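Local coordinates for protein Isomerase/lactonizing enzyme (Agrobacterium fabrum str. C58, PDB 2NQL) that is a sodium-bound member of the enolase superfamily, pairing a mandelate racemase/muconate lactonizing enzyme-type N-terminal domain with a TIM-barrel-like C-terminal domain, at residues A[213-218]-A[222-227]; A[276-281]-A[308-313]; A[3-8]-A[128-133]; A[88-93]-A[103-108]. All blocks are in the same frame, centred on the assembly; numbering follows the deposited sequence.

Interaction 1 of 4, residues A[213-218]-A[222-227]; sequences ADMHWN and ERALEL. With SO4 (sulfate ion), chain D.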
loop_
_atom_site.group_PDB
_atom_site.type_symbol
_atom_site.label_atom_id
_atom_site.label_comp_id
_atom_site.label_asym_id
_atom_site.label_seq_id
_atom_site.Cartn_x
_atom_site.Cartn_y
_atom_site.Cartn_z
ATOM N N ALA A 213 21.686 -16.276 -3.410
ATOM C CA ALA A 213 22.051 -14.883 -3.606
ATOM C C ALA A 213 20.835 -13.986 -3.512
ATOM O O ALA A 213 19.891 -14.126 -4.292
ATOM C CB ALA A 213 22.719 -14.685 -4.957
ATOM N N ASP A 214 20.875 -13.069 -2.549
ATOM C CA ASP A 214 19.883 -11.996 -2.486
ATOM C C ASP A 214 20.362 -10.812 -3.351
ATOM O O ASP A 214 21.289 -10.055 -2.997
ATOM C CB ASP A 214 19.602 -11.600 -1.026
ATOM C CG ASP A 214 18.684 -10.366 -0.905
ATOM O OD1 ASP A 214 17.957 -10.037 -1.875
ATOM O OD2 ASP A 214 18.708 -9.714 0.162
ATOM N N MET A 215 19.692 -10.658 -4.480
ATOM C CA MET A 215 20.091 -9.704 -5.495
ATOM C C MET A 215 19.558 -8.313 -5.220
ATOM O O MET A 215 19.945 -7.354 -5.899
ATOM C CB MET A 215 19.645 -10.189 -6.868
ATOM C CG MET A 215 20.424 -11.425 -7.302
ATOM S SD MET A 215 19.962 -11.888 -8.964
ATOM C CE MET A 215 20.884 -10.635 -9.872
ATOM N N HIS A 216 18.669 -8.211 -4.225
ATOM C CA HIS A 216 18.372 -6.951 -3.570
ATOM C C HIS A 216 17.860 -5.908 -4.560
ATOM O O HIS A 216 18.201 -4.728 -4.448
ATOM C CB HIS A 216 19.599 -6.425 -2.822
ATOM C CG HIS A 216 19.311 -6.012 -1.420
ATOM N ND1 HIS A 216 19.293 -6.907 -0.372
ATOM C CD2 HIS A 216 19.010 -4.802 -0.891
ATOM C CE1 HIS A 216 19.001 -6.264 0.744
ATOM N NE2 HIS A 216 18.824 -4.986 0.456
ATOM N N TRP A 217 17.047 -6.362 -5.517
ATOM C CA TRP A 217 16.184 -5.506 -6.372
ATOM C C TRP A 217 16.814 -4.595 -7.454
ATOM O O TRP A 217 16.252 -4.471 -8.530
ATOM C CB TRP A 217 15.181 -4.685 -5.549
ATOM C CG TRP A 217 14.332 -5.478 -4.618
ATOM C CD1 TRP A 217 13.175 -6.168 -4.932
ATOM C CD2 TRP A 217 14.520 -5.631 -3.208
ATOM N NE1 TRP A 217 12.645 -6.740 -3.797
ATOM C CE2 TRP A 217 13.453 -6.441 -2.729
ATOM C CE3 TRP A 217 15.496 -5.181 -2.295
ATOM C CZ2 TRP A 217 13.332 -6.797 -1.385
ATOM C CZ3 TRP A 217 15.373 -5.543 -0.961
ATOM C CH2 TRP A 217 14.289 -6.334 -0.518
ATOM N N ASN A 218 17.932 -3.929 -7.142
ATOM C CA ASN A 218 18.374 -2.763 -7.913
ATOM C C ASN A 218 19.176 -3.131 -9.160
ATOM O O ASN A 218 20.354 -2.787 -9.308
ATOM C CB ASN A 218 19.039 -1.684 -7.029
ATOM C CG ASN A 218 20.303 -2.166 -6.315
ATOM O OD1 ASN A 218 20.449 -3.346 -5.982
ATOM N ND2 ASN A 218 21.223 -1.231 -6.067
ATOM N N GLU A 222 18.052 -7.292 -17.582
ATOM C CA GLU A 222 19.190 -7.706 -18.380
ATOM C C GLU A 222 20.441 -7.836 -17.516
ATOM O O GLU A 222 21.141 -8.847 -17.593
ATOM C CB GLU A 222 19.388 -6.739 -19.558
ATOM C CG GLU A 222 18.284 -6.854 -20.640
ATOM C CD GLU A 222 16.979 -6.115 -20.300
ATOM O OE1 GLU A 222 17.018 -5.097 -19.581
ATOM O OE2 GLU A 222 15.902 -6.553 -20.749
ATOM N N ARG A 223 20.696 -6.841 -16.665
ATOM C CA ARG A 223 21.788 -6.901 -15.676
ATOM C C ARG A 223 21.608 -8.030 -14.653
ATOM O O ARG A 223 22.574 -8.720 -14.325
ATOM C CB ARG A 223 21.939 -5.575 -14.939
ATOM C CG ARG A 223 23.103 -5.491 -13.956
ATOM C CD ARG A 223 24.407 -5.833 -14.646
ATOM N NE ARG A 223 25.568 -5.590 -13.800
ATOM C CZ ARG A 223 26.750 -6.177 -13.978
ATOM N NH1 ARG A 223 26.925 -7.058 -14.966
ATOM N NH2 ARG A 223 27.753 -5.884 -13.164
ATOM N N ALA A 224 20.384 -8.182 -14.145
ATOM C CA ALA A 224 20.026 -9.316 -13.290
ATOM C C ALA A 224 20.440 -10.644 -13.923
ATOM O O ALA A 224 21.161 -11.431 -13.295
ATOM C CB ALA A 224 18.535 -9.309 -12.965
ATOM N N LEU A 225 20.032 -10.868 -15.174
ATOM C CA LEU A 225 20.428 -12.081 -15.911
ATOM C C LEU A 225 21.937 -12.263 -16.091
ATOM O O LEU A 225 22.443 -13.378 -15.962
ATOM C CB LEU A 225 19.726 -12.165 -17.261
ATOM C CG LEU A 225 18.241 -12.476 -17.215
ATOM C CD1 LEU A 225 17.573 -12.062 -18.514
ATOM C CD2 LEU A 225 18.004 -13.924 -16.880
ATOM N N GLU A 226 22.644 -11.163 -16.376
ATOM C CA GLU A 226 24.100 -11.170 -16.483
ATOM C C GLU A 226 24.775 -11.657 -15.206
ATOM O O GLU A 226 25.705 -12.474 -15.251
ATOM C CB GLU A 226 24.621 -9.769 -16.802
ATOM C CG GLU A 226 24.469 -9.337 -18.246
ATOM C CD GLU A 226 24.811 -7.869 -18.435
ATOM O OE1 GLU A 226 25.681 -7.354 -17.697
ATOM O OE2 GLU A 226 24.206 -7.229 -19.319
ATOM N N LEU A 227 24.310 -11.135 -14.072
ATOM C CA LEU A 227 24.889 -11.454 -12.786
ATOM C C LEU A 227 24.558 -12.900 -12.389
ATOM O O LEU A 227 25.400 -13.622 -11.817
ATOM C CB LEU A 227 24.391 -10.441 -11.738
ATOM C CG LEU A 227 24.920 -8.993 -11.828
ATOM C CD1 LEU A 227 24.144 -8.081 -10.895
ATOM C CD2 LEU A 227 26.438 -8.896 -11.536
HETATM S S SO4 D . 16.786 -4.634 3.595
HETATM O O1 SO4 D . 15.622 -3.775 3.389
HETATM O O2 SO4 D . 17.915 -3.997 2.911
HETATM O O3 SO4 D . 17.082 -4.775 5.016
HETATM O O4 SO4 D . 16.515 -5.941 3.008
#
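The backbones of M215 and A224 come within 7.8 Å of each other at their CA atoms, where the turn that follows strand 210-214 passes helix 221-231. M215 makes the contact. Its side chain runs out toward the helix and bends at the last torsion (chi3 77°), laying the terminal CE methyl against the helix surface. There CE lies 3.5 Å from A224 O and 4.0 Å from L227 CB, and it also touches A224 CB, so one methyl sits against a carbonyl and two side chains nearly one helical turn apart. M215 also packs on I228 and on A239 of the next strand.

The other side of the turn is polar. H216 ND1 donates to D214 OD2 at 2.9 Å, reaching it from above the carboxylate plane, while H216 NE2 donates to O2 of a sulfate ion at 2.8 Å. W217 CZ3 lies over the centre of the H216 ring, 3.7 Å above its plane. Strand, helix and strand 239-240 form one beta-alpha-beta unit of the barrel. The turn thus divides by chemistry: M215, just after the strand, packs its methyl on the helix, while the bonds at ND1 and NE2 together limit how the H216 ring can turn.

Interaction 2 of 4, residues A[276-281]-A[308-313]; sequences ARIERC and HGIDVI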
loop_
_atom_site.group_PDB
_atom_site.type_symbol
_atom_site.label_atom_id
_atom_site.label_comp_id
_atom_site.label_asym_id
_atom_site.label_seq_id
_atom_site.Cartn_x
_atom_site.Cartn_y
_atom_site.Cartn_z
ATOM N N ALA A 276 -0.626 -11.884 -8.990
ATOM C CA ALA A 276 -0.083 -10.998 -10.020
ATOM C C ALA A 276 1.261 -11.452 -10.594
ATOM O O ALA A 276 1.534 -11.224 -11.777
ATOM C CB ALA A 276 0.000 -9.565 -9.498
ATOM N N ARG A 277 2.084 -12.119 -9.782
ATOM C CA ARG A 277 3.387 -12.592 -10.270
ATOM C C ARG A 277 3.344 -13.984 -10.882
ATOM O O ARG A 277 3.937 -14.211 -11.928
ATOM C CB ARG A 277 4.483 -12.520 -9.191
ATOM C CG ARG A 277 5.121 -11.160 -9.043
ATOM C CD ARG A 277 4.361 -10.342 -8.030
ATOM N NE ARG A 277 4.776 -8.956 -7.937
ATOM C CZ ARG A 277 4.027 -8.003 -7.389
ATOM N NH1 ARG A 277 2.825 -8.303 -6.900
ATOM N NH2 ARG A 277 4.479 -6.756 -7.334
ATOM N N ILE A 278 2.640 -14.917 -10.245
ATOM C CA ILE A 278 2.713 -16.299 -10.692
ATOM C C ILE A 278 1.881 -16.541 -11.954
ATOM O O ILE A 278 2.156 -17.474 -12.708
ATOM C CB ILE A 278 2.416 -17.316 -9.562
ATOM C CG1 ILE A 278 0.925 -17.304 -9.179
ATOM C CG2 ILE A 278 3.351 -17.047 -8.340
ATOM C CD1 ILE A 278 0.498 -18.449 -8.295
ATOM N N GLU A 279 0.894 -15.673 -12.193
ATOM C CA GLU A 279 0.116 -15.692 -13.440
ATOM C C GLU A 279 0.939 -15.311 -14.683
ATOM O O GLU A 279 0.563 -15.645 -15.805
ATOM C CB GLU A 279 -1.177 -14.858 -13.298
ATOM C CG GLU A 279 -2.265 -15.544 -12.410
ATOM C CD GLU A 279 -3.358 -14.603 -11.848
ATOM O OE1 GLU A 279 -3.345 -13.373 -12.111
ATOM O OE2 GLU A 279 -4.245 -15.110 -11.119
ATOM N N ARG A 280 2.081 -14.653 -14.467
ATOM C CA ARG A 280 2.974 -14.205 -15.537
ATOM C C ARG A 280 4.403 -14.779 -15.511
ATOM O O ARG A 280 5.017 -14.914 -16.564
ATOM C CB ARG A 280 3.052 -12.677 -15.539
ATOM C CG ARG A 280 1.786 -11.978 -16.023
ATOM C CD ARG A 280 1.934 -10.461 -15.930
ATOM N NE ARG A 280 2.957 -9.947 -16.843
ATOM C CZ ARG A 280 3.180 -8.655 -17.077
ATOM N NH1 ARG A 280 2.453 -7.722 -16.465
ATOM N NH2 ARG A 280 4.134 -8.295 -17.929
ATOM N N CYS A 281 4.941 -15.069 -14.319
ATOM C CA CYS A 281 6.381 -15.394 -14.147
ATOM C C CYS A 281 6.588 -16.851 -13.715
ATOM O O CYS A 281 5.635 -17.504 -13.284
ATOM C CB CYS A 281 7.061 -14.465 -13.136
ATOM S SG CYS A 281 6.599 -12.716 -13.222
ATOM N N HIS A 308 0.353 -24.716 -7.056
ATOM C CA HIS A 308 1.192 -24.466 -8.208
ATOM C C HIS A 308 2.571 -25.094 -8.073
ATOM O O HIS A 308 3.465 -24.862 -8.900
ATOM C CB HIS A 308 1.243 -22.965 -8.491
ATOM C CG HIS A 308 -0.055 -22.425 -9.004
ATOM N ND1 HIS A 308 -0.391 -22.441 -10.340
ATOM C CD2 HIS A 308 -1.075 -21.803 -8.363
ATOM C CE1 HIS A 308 -1.576 -21.874 -10.498
ATOM N NE2 HIS A 308 -2.011 -21.480 -9.313
ATOM N N GLY A 309 2.722 -25.905 -7.020
ATOM C CA GLY A 309 3.975 -26.573 -6.711
ATOM C C GLY A 309 5.136 -25.627 -6.494
ATOM O O GLY A 309 6.251 -25.911 -6.906
ATOM N N ILE A 310 4.861 -24.481 -5.868
ATOM C CA ILE A 310 5.889 -23.487 -5.564
ATOM C C ILE A 310 6.360 -23.759 -4.131
ATOM O O ILE A 310 5.525 -23.900 -3.236
ATOM C CB ILE A 310 5.303 -22.031 -5.710
ATOM C CG1 ILE A 310 4.863 -21.808 -7.176
ATOM C CG2 ILE A 310 6.351 -20.966 -5.276
ATOM C CD1 ILE A 310 4.055 -20.545 -7.449
ATOM N N ASP A 311 7.681 -23.851 -3.927
ATOM C CA ASP A 311 8.262 -23.998 -2.571
ATOM C C ASP A 311 8.047 -22.741 -1.716
ATOM O O ASP A 311 7.988 -21.643 -2.236
ATOM C CB ASP A 311 9.756 -24.304 -2.659
ATOM C CG ASP A 311 10.032 -25.695 -3.231
ATOM O OD1 ASP A 311 9.106 -26.527 -3.260
ATOM O OD2 ASP A 311 11.170 -25.954 -3.646
ATOM N N VAL A 312 7.919 -22.925 -0.409
ATOM C CA VAL A 312 7.754 -21.807 0.525
ATOM C C VAL A 312 8.956 -21.780 1.476
ATOM O O VAL A 312 9.213 -22.754 2.204
ATOM C CB VAL A 312 6.441 -21.936 1.314
ATOM C CG1 VAL A 312 6.302 -20.788 2.319
ATOM C CG2 VAL A 312 5.229 -21.999 0.347
ATOM N N ILE A 313 9.709 -20.684 1.427
ATOM C CA ILE A 313 10.855 -20.468 2.323
ATOM C C ILE A 313 10.741 -19.051 2.912
ATOM O O ILE A 313 11.238 -18.092 2.308
ATOM C CB ILE A 313 12.210 -20.686 1.586
ATOM C CG1 ILE A 313 12.243 -22.062 0.890
ATOM C CG2 ILE A 313 13.387 -20.563 2.551
ATOM C CD1 ILE A 313 13.454 -22.292 0.033
#
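I278 meets H308 and I310 with two different branches. Its CD1 methyl stands over one face of the H308 imidazole, 4.0 Å from the ring centroid and 25° off the normal, a CH-pi contact displaced toward CD2, which is 3.7 Å from I278 CD1. The CG2 methyl turns to I310 and touches its CD1 at 3.7 Å. With chi1 at 71°, CG1 of I278 lies between the backbone N and the carbonyl carbon, which splits the two branches between the two partners.

Around this first shell, L304 of helix 295-308 packs on I278, and A305 and V286 pack on I310. G309 leaves that helix through a Schellman motif with positive phi, and the chain then turns into strand 311-312 with I310 directed at I278. Just beyond I278 the chain reaches the subunit interface, where E279 is salt-bridged to R280 of the second subunit, and R280 to E279 of that subunit. The contact is apolar and CH-pi in kind, with no hydrogen bond across it, the imidazole offering a face rather than a nitrogen, and it passes from the buried I310 to the exposed H308.

Interaction 3 of 4, residues A[3-8]-A[128-133]; sequences SPIATV and IALWDI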
loop_
_atom_site.group_PDB
_atom_site.type_symbol
_atom_site.label_atom_id
_atom_site.label_comp_id
_atom_site.label_asym_id
_atom_site.label_seq_id
_atom_site.Cartn_x
_atom_site.Cartn_y
_atom_site.Cartn_z
ATOM N N SER A 3 -14.295 -15.340 24.248
ATOM C CA SER A 3 -14.714 -14.118 24.935
ATOM C C SER A 3 -14.459 -12.899 24.027
ATOM O O SER A 3 -13.423 -12.843 23.369
ATOM C CB SER A 3 -13.928 -13.982 26.231
ATOM O OG SER A 3 -14.170 -12.754 26.909
ATOM N N PRO A 4 -15.408 -11.935 23.977
ATOM C CA PRO A 4 -15.202 -10.748 23.122
ATOM C C PRO A 4 -13.934 -9.986 23.463
ATOM O O PRO A 4 -13.529 -9.941 24.627
ATOM C CB PRO A 4 -16.424 -9.873 23.408
ATOM C CG PRO A 4 -17.481 -10.891 23.886
ATOM C CD PRO A 4 -16.708 -11.892 24.678
ATOM N N ILE A 5 -13.315 -9.397 22.446
ATOM C CA ILE A 5 -12.187 -8.488 22.677
ATOM C C ILE A 5 -12.625 -7.258 23.473
ATOM O O ILE A 5 -13.632 -6.619 23.135
ATOM C CB ILE A 5 -11.512 -8.061 21.346
ATOM C CG1 ILE A 5 -11.098 -9.295 20.516
ATOM C CG2 ILE A 5 -10.367 -7.070 21.644
ATOM C CD1 ILE A 5 -10.394 -10.411 21.307
ATOM N N ALA A 6 -11.873 -6.950 24.531
ATOM C CA ALA A 6 -12.145 -5.824 25.408
ATOM C C ALA A 6 -11.268 -4.633 25.009
ATOM O O ALA A 6 -11.762 -3.516 24.881
ATOM C CB ALA A 6 -11.884 -6.206 26.863
ATOM N N THR A 7 -9.961 -4.872 24.841
ATOM C CA THR A 7 -8.989 -3.792 24.651
ATOM C C THR A 7 -7.924 -4.152 23.607
ATOM O O THR A 7 -7.607 -5.337 23.394
ATOM C CB THR A 7 -8.289 -3.371 25.982
ATOM O OG1 THR A 7 -7.639 -4.501 26.588
ATOM C CG2 THR A 7 -9.266 -2.749 26.977
ATOM N N VAL A 8 -7.415 -3.116 22.928
ATOM C CA VAL A 8 -6.329 -3.254 21.948
ATOM C C VAL A 8 -5.342 -2.145 22.296
ATOM O O VAL A 8 -5.686 -0.958 22.263
ATOM C CB VAL A 8 -6.839 -3.113 20.480
ATOM C CG1 VAL A 8 -5.676 -3.247 19.474
ATOM C CG2 VAL A 8 -7.936 -4.135 20.161
ATOM N N ILE A 128 -2.343 -11.670 14.142
ATOM C CA ILE A 128 -1.490 -12.524 14.988
ATOM C C ILE A 128 -2.033 -12.560 16.445
ATOM O O ILE A 128 -2.186 -13.635 17.028
ATOM C CB ILE A 128 -0.001 -12.046 14.938
ATOM C CG1 ILE A 128 0.554 -12.233 13.515
ATOM C CG2 ILE A 128 0.836 -12.823 16.027
ATOM C CD1 ILE A 128 1.868 -11.477 13.229
ATOM N N ALA A 129 -2.379 -11.394 17.003
ATOM C CA ALA A 129 -2.915 -11.333 18.363
ATOM C C ALA A 129 -4.235 -12.105 18.505
ATOM O O ALA A 129 -4.449 -12.796 19.499
ATOM C CB ALA A 129 -3.067 -9.921 18.813
ATOM N N LEU A 130 -5.119 -11.976 17.516
ATOM C CA LEU A 130 -6.388 -12.703 17.539
ATOM C C LEU A 130 -6.208 -14.226 17.416
ATOM O O LEU A 130 -6.881 -14.978 18.137
ATOM C CB LEU A 130 -7.347 -12.183 16.442
ATOM C CG LEU A 130 -8.841 -12.412 16.701
ATOM C CD1 LEU A 130 -9.357 -11.721 17.964
ATOM C CD2 LEU A 130 -9.626 -11.925 15.504
ATOM N N TRP A 131 -5.314 -14.685 16.538
ATOM C CA TRP A 131 -4.994 -16.128 16.497
ATOM C C TRP A 131 -4.346 -16.643 17.789
ATOM O O TRP A 131 -4.598 -17.794 18.193
ATOM C CB TRP A 131 -4.101 -16.492 15.313
ATOM C CG TRP A 131 -4.810 -16.650 14.000
ATOM C CD1 TRP A 131 -4.827 -15.754 12.937
ATOM C CD2 TRP A 131 -5.617 -17.758 13.600
ATOM N NE1 TRP A 131 -5.573 -16.278 11.889
ATOM C CE2 TRP A 131 -6.082 -17.493 12.277
ATOM C CE3 TRP A 131 -5.993 -18.966 14.225
ATOM C CZ2 TRP A 131 -6.907 -18.393 11.577
ATOM C CZ3 TRP A 131 -6.810 -19.859 13.518
ATOM C CH2 TRP A 131 -7.268 -19.555 12.221
ATOM N N ASP A 132 -3.529 -15.800 18.426
ATOM C CA ASP A 132 -2.923 -16.128 19.747
ATOM C C ASP A 132 -4.047 -16.370 20.763
ATOM O O ASP A 132 -4.063 -17.376 21.472
ATOM C CB ASP A 132 -2.012 -14.982 20.198
ATOM C CG ASP A 132 -1.198 -15.300 21.455
ATOM O OD1 ASP A 132 -1.132 -16.481 21.875
ATOM O OD2 ASP A 132 -0.613 -14.348 22.031
ATOM N N ILE A 133 -4.999 -15.448 20.818
ATOM C CA ILE A 133 -6.181 -15.589 21.687
ATOM C C ILE A 133 -6.995 -16.851 21.347
ATOM O O ILE A 133 -7.353 -17.618 22.260
ATOM C CB ILE A 133 -7.054 -14.294 21.671
ATOM C CG1 ILE A 133 -6.317 -13.157 22.396
ATOM C CG2 ILE A 133 -8.399 -14.530 22.374
ATOM C CD1 ILE A 133 -6.895 -11.757 22.118
#
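Strand 5-15 of the antiparallel sheet in the N-terminal part of the chain packs here against the long helix 117-138, the packing of a helix on the sheet in the capping domain characteristic of the enolase superfamily. One strand residue, I5, carries it. CA of I5 and CA of L130 are 8.8 Å apart, a separation bridged entirely by aliphatic side chains.

The CD1 methyl of I5 does most of the touching. It meets L130 CD1 at 3.7 Å and I133 CD1 at 3.8 Å, and so rests between two residues of the helix, while I5 CG1 adds a contact of 3.9 Å to the same L130 methyl. I5 has both side-chain torsions turned the same way (chi1 -54°, chi2 -45°), a folded shape that curls CD1 back instead of extending it. L130 reaches the strand differently: its CB does not aim at I5, but with CG anti to the backbone N (chi1 -156°) the CD1 branch swings across to it. The CB of I133 is directed toward the strand, and its CD1 completes the group. All three residues are buried.

A classic beta bulge follows at once, A6 and T7 both facing T58 of strand 50-59. That strand also supplies M57 against L130 and T59 against I133, V90 of helix 75-90 packs on I5, and P98 and V101 of helix 98-109 cover L130.

Interaction 4 of 4, residues A[88-93]-A[103-108]; sequences GFVIGR and DDLYDM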
loop_
_atom_site.group_PDB
_atom_site.type_symbol
_atom_site.label_atom_id
_atom_site.label_comp_id
_atom_site.label_asym_id
_atom_site.label_seq_id
_atom_site.Cartn_x
_atom_site.Cartn_y
_atom_site.Cartn_z
ATOM N N GLY A 88 -11.488 -0.186 17.079
ATOM C CA GLY A 88 -12.942 -0.053 17.266
ATOM C C GLY A 88 -13.753 -1.150 16.612
ATOM O O GLY A 88 -14.842 -1.484 17.096
ATOM N N PHE A 89 -13.252 -1.685 15.504
ATOM C CA PHE A 89 -13.908 -2.763 14.775
ATOM C C PHE A 89 -13.452 -4.176 15.162
ATOM O O PHE A 89 -13.975 -5.175 14.668
ATOM C CB PHE A 89 -13.785 -2.535 13.275
ATOM C CG PHE A 89 -14.551 -1.325 12.812
ATOM C CD1 PHE A 89 -15.937 -1.398 12.662
ATOM C CD2 PHE A 89 -13.913 -0.116 12.590
ATOM C CE1 PHE A 89 -16.670 -0.287 12.258
ATOM C CE2 PHE A 89 -14.628 1.005 12.200
ATOM C CZ PHE A 89 -16.020 0.918 12.032
ATOM N N VAL A 90 -12.472 -4.235 16.047
ATOM C CA VAL A 90 -12.065 -5.505 16.672
ATOM C C VAL A 90 -12.732 -5.685 18.030
ATOM O O VAL A 90 -13.196 -6.782 18.344
ATOM C CB VAL A 90 -10.513 -5.614 16.773
ATOM C CG1 VAL A 90 -10.105 -6.898 17.551
ATOM C CG2 VAL A 90 -9.948 -5.646 15.377
ATOM N N ILE A 91 -12.770 -4.617 18.828
ATOM C CA ILE A 91 -13.399 -4.632 20.144
ATOM C C ILE A 91 -14.879 -5.058 20.033
ATOM O O ILE A 91 -15.633 -4.547 19.182
ATOM C CB ILE A 91 -13.237 -3.252 20.847
ATOM C CG1 ILE A 91 -11.787 -3.052 21.332
ATOM C CG2 ILE A 91 -14.215 -3.103 22.022
ATOM C CD1 ILE A 91 -11.382 -1.582 21.504
ATOM N N GLY A 92 -15.274 -6.034 20.847
ATOM C CA GLY A 92 -16.621 -6.619 20.736
ATOM C C GLY A 92 -16.716 -7.835 19.837
ATOM O O GLY A 92 -17.637 -8.640 19.986
ATOM N N ARG A 93 -15.757 -8.014 18.919
ATOM C CA ARG A 93 -15.697 -9.241 18.126
ATOM C C ARG A 93 -15.002 -10.287 19.011
ATOM O O ARG A 93 -14.466 -9.945 20.060
ATOM C CB ARG A 93 -14.881 -9.060 16.834
ATOM C CG ARG A 93 -15.415 -8.004 15.841
ATOM C CD ARG A 93 -16.666 -8.491 15.147
ATOM N NE ARG A 93 -16.501 -9.640 14.245
ATOM C CZ ARG A 93 -16.258 -9.568 12.935
ATOM N NH1 ARG A 93 -16.066 -8.393 12.361
ATOM N NH2 ARG A 93 -16.172 -10.674 12.190
ATOM N N ASP A 103 -10.746 -10.412 7.289
ATOM C CA ASP A 103 -11.392 -10.127 6.008
ATOM C C ASP A 103 -12.298 -8.908 6.121
ATOM O O ASP A 103 -12.318 -8.081 5.204
ATOM C CB ASP A 103 -12.199 -11.339 5.514
ATOM C CG ASP A 103 -11.324 -12.426 4.906
ATOM O OD1 ASP A 103 -10.175 -12.139 4.500
ATOM O OD2 ASP A 103 -11.800 -13.594 4.816
ATOM N N ASP A 104 -13.017 -8.778 7.240
ATOM C CA ASP A 104 -13.821 -7.565 7.481
ATOM C C ASP A 104 -12.994 -6.284 7.545
ATOM O O ASP A 104 -13.378 -5.268 6.961
ATOM C CB ASP A 104 -14.661 -7.703 8.747
ATOM C CG ASP A 104 -15.849 -8.658 8.563
ATOM O OD1 ASP A 104 -16.108 -9.085 7.415
ATOM O OD2 ASP A 104 -16.478 -8.993 9.577
ATOM N N LEU A 105 -11.861 -6.339 8.250
ATOM C CA LEU A 105 -10.990 -5.162 8.373
ATOM C C LEU A 105 -10.382 -4.804 7.043
ATOM O O LEU A 105 -10.323 -3.615 6.688
ATOM C CB LEU A 105 -9.880 -5.396 9.435
ATOM C CG LEU A 105 -10.332 -5.698 10.862
ATOM C CD1 LEU A 105 -9.108 -5.928 11.789
ATOM C CD2 LEU A 105 -11.233 -4.612 11.414
ATOM N N TYR A 106 -9.916 -5.815 6.307
ATOM C CA TYR A 106 -9.382 -5.604 4.967
ATOM C C TYR A 106 -10.397 -4.917 4.062
ATOM O O TYR A 106 -10.084 -3.931 3.362
ATOM C CB TYR A 106 -8.912 -6.926 4.355
ATOM C CG TYR A 106 -8.252 -6.776 3.013
ATOM C CD1 TYR A 106 -6.915 -6.393 2.906
ATOM C CD2 TYR A 106 -8.957 -7.054 1.832
ATOM C CE1 TYR A 106 -6.305 -6.275 1.643
ATOM C CE2 TYR A 106 -8.368 -6.912 0.589
ATOM C CZ TYR A 106 -7.053 -6.545 0.487
ATOM O OH TYR A 106 -6.502 -6.444 -0.762
ATOM N N ASP A 107 -11.617 -5.445 4.081
ATOM C CA ASP A 107 -12.716 -4.872 3.278
ATOM C C ASP A 107 -13.039 -3.398 3.534
ATOM O O ASP A 107 -13.570 -2.738 2.636
ATOM C CB ASP A 107 -13.986 -5.706 3.470
ATOM C CG ASP A 107 -13.941 -7.001 2.723
ATOM O OD1 ASP A 107 -12.984 -7.231 1.952
ATOM O OD2 ASP A 107 -14.872 -7.807 2.910
ATOM N N MET A 108 -12.730 -2.883 4.728
ATOM C CA MET A 108 -13.059 -1.494 5.082
ATOM C C MET A 108 -12.410 -0.475 4.137
ATOM O O MET A 108 -12.993 0.569 3.868
ATOM C CB MET A 108 -12.705 -1.144 6.527
ATOM C CG MET A 108 -13.506 -1.899 7.599
ATOM S SD MET A 108 -13.573 -1.022 9.145
ATOM C CE MET A 108 -11.843 -1.214 9.681
#
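R93 bends at two successive torsions (chi2 -73°, chi3 -66°), folding its chain so that the guanidinium arrives at D104 on helix 98-109, and M108 bends at its last torsion, with its sulfur lying over F89. The side chains of R93 and D104 cross at about a right angle, their flat groups 48° apart, and both terminal nitrogens converge on a single oxygen. R93 NH1 donates to D104 OD2 at 2.9 Å, on that oxygen's anti lone pair, and R93 NH2 adds a weak bond of 3.1 Å to the same D104 OD2. The salt bridge is therefore a forked grip on one carboxylate oxygen, not a two-oxygen pairing.

The rest of the contact is apolar. M108 places SD over one face of the F89 ring, 3.8 Å from its centroid, with CE 3.7 Å from F89 CD2; this is a Met-aromatic contact offset toward the rim. L105 fits its two methyls to two partners: CD2 touches F89 CB at 3.8 Å, and CD1 touches V90 CG2 at 3.7 Å. A type II turn from V90 to R93, closed by R93 N to V90 O, brings the chain round after V90, and G92 takes its positive phi.

L123 and L126 of helix 117-138 pack on L105, while L85 and L86 of helix 75-90 pack on M108. The second subunit lies close by: its N32 packs on F89 and its V38 on M108, placing this helix pair at the dimer interface.

In the fold
Interaction 3 opens first along the chain, at the first strand, and closes the longest loop, through 119 intervening residues to helix 117-138. Interaction 4 falls within that span, joining the end of helix 75-90 to helix 98-109. These two touch: the backbone of I5 probably hydrogen-bonds to G92 and R93, so strand, turn and helices form one N-terminal assembly. Interactions 1 and 2 follow in series in the barrel. Interaction 1 is a short closure within one beta-alpha-beta unit, whereas interaction 2 spans 26 residues between later elements; they share a sheet without touching. Interaction 1 lies about 40 Å from interaction 4, centre to centre, across the chain's centre.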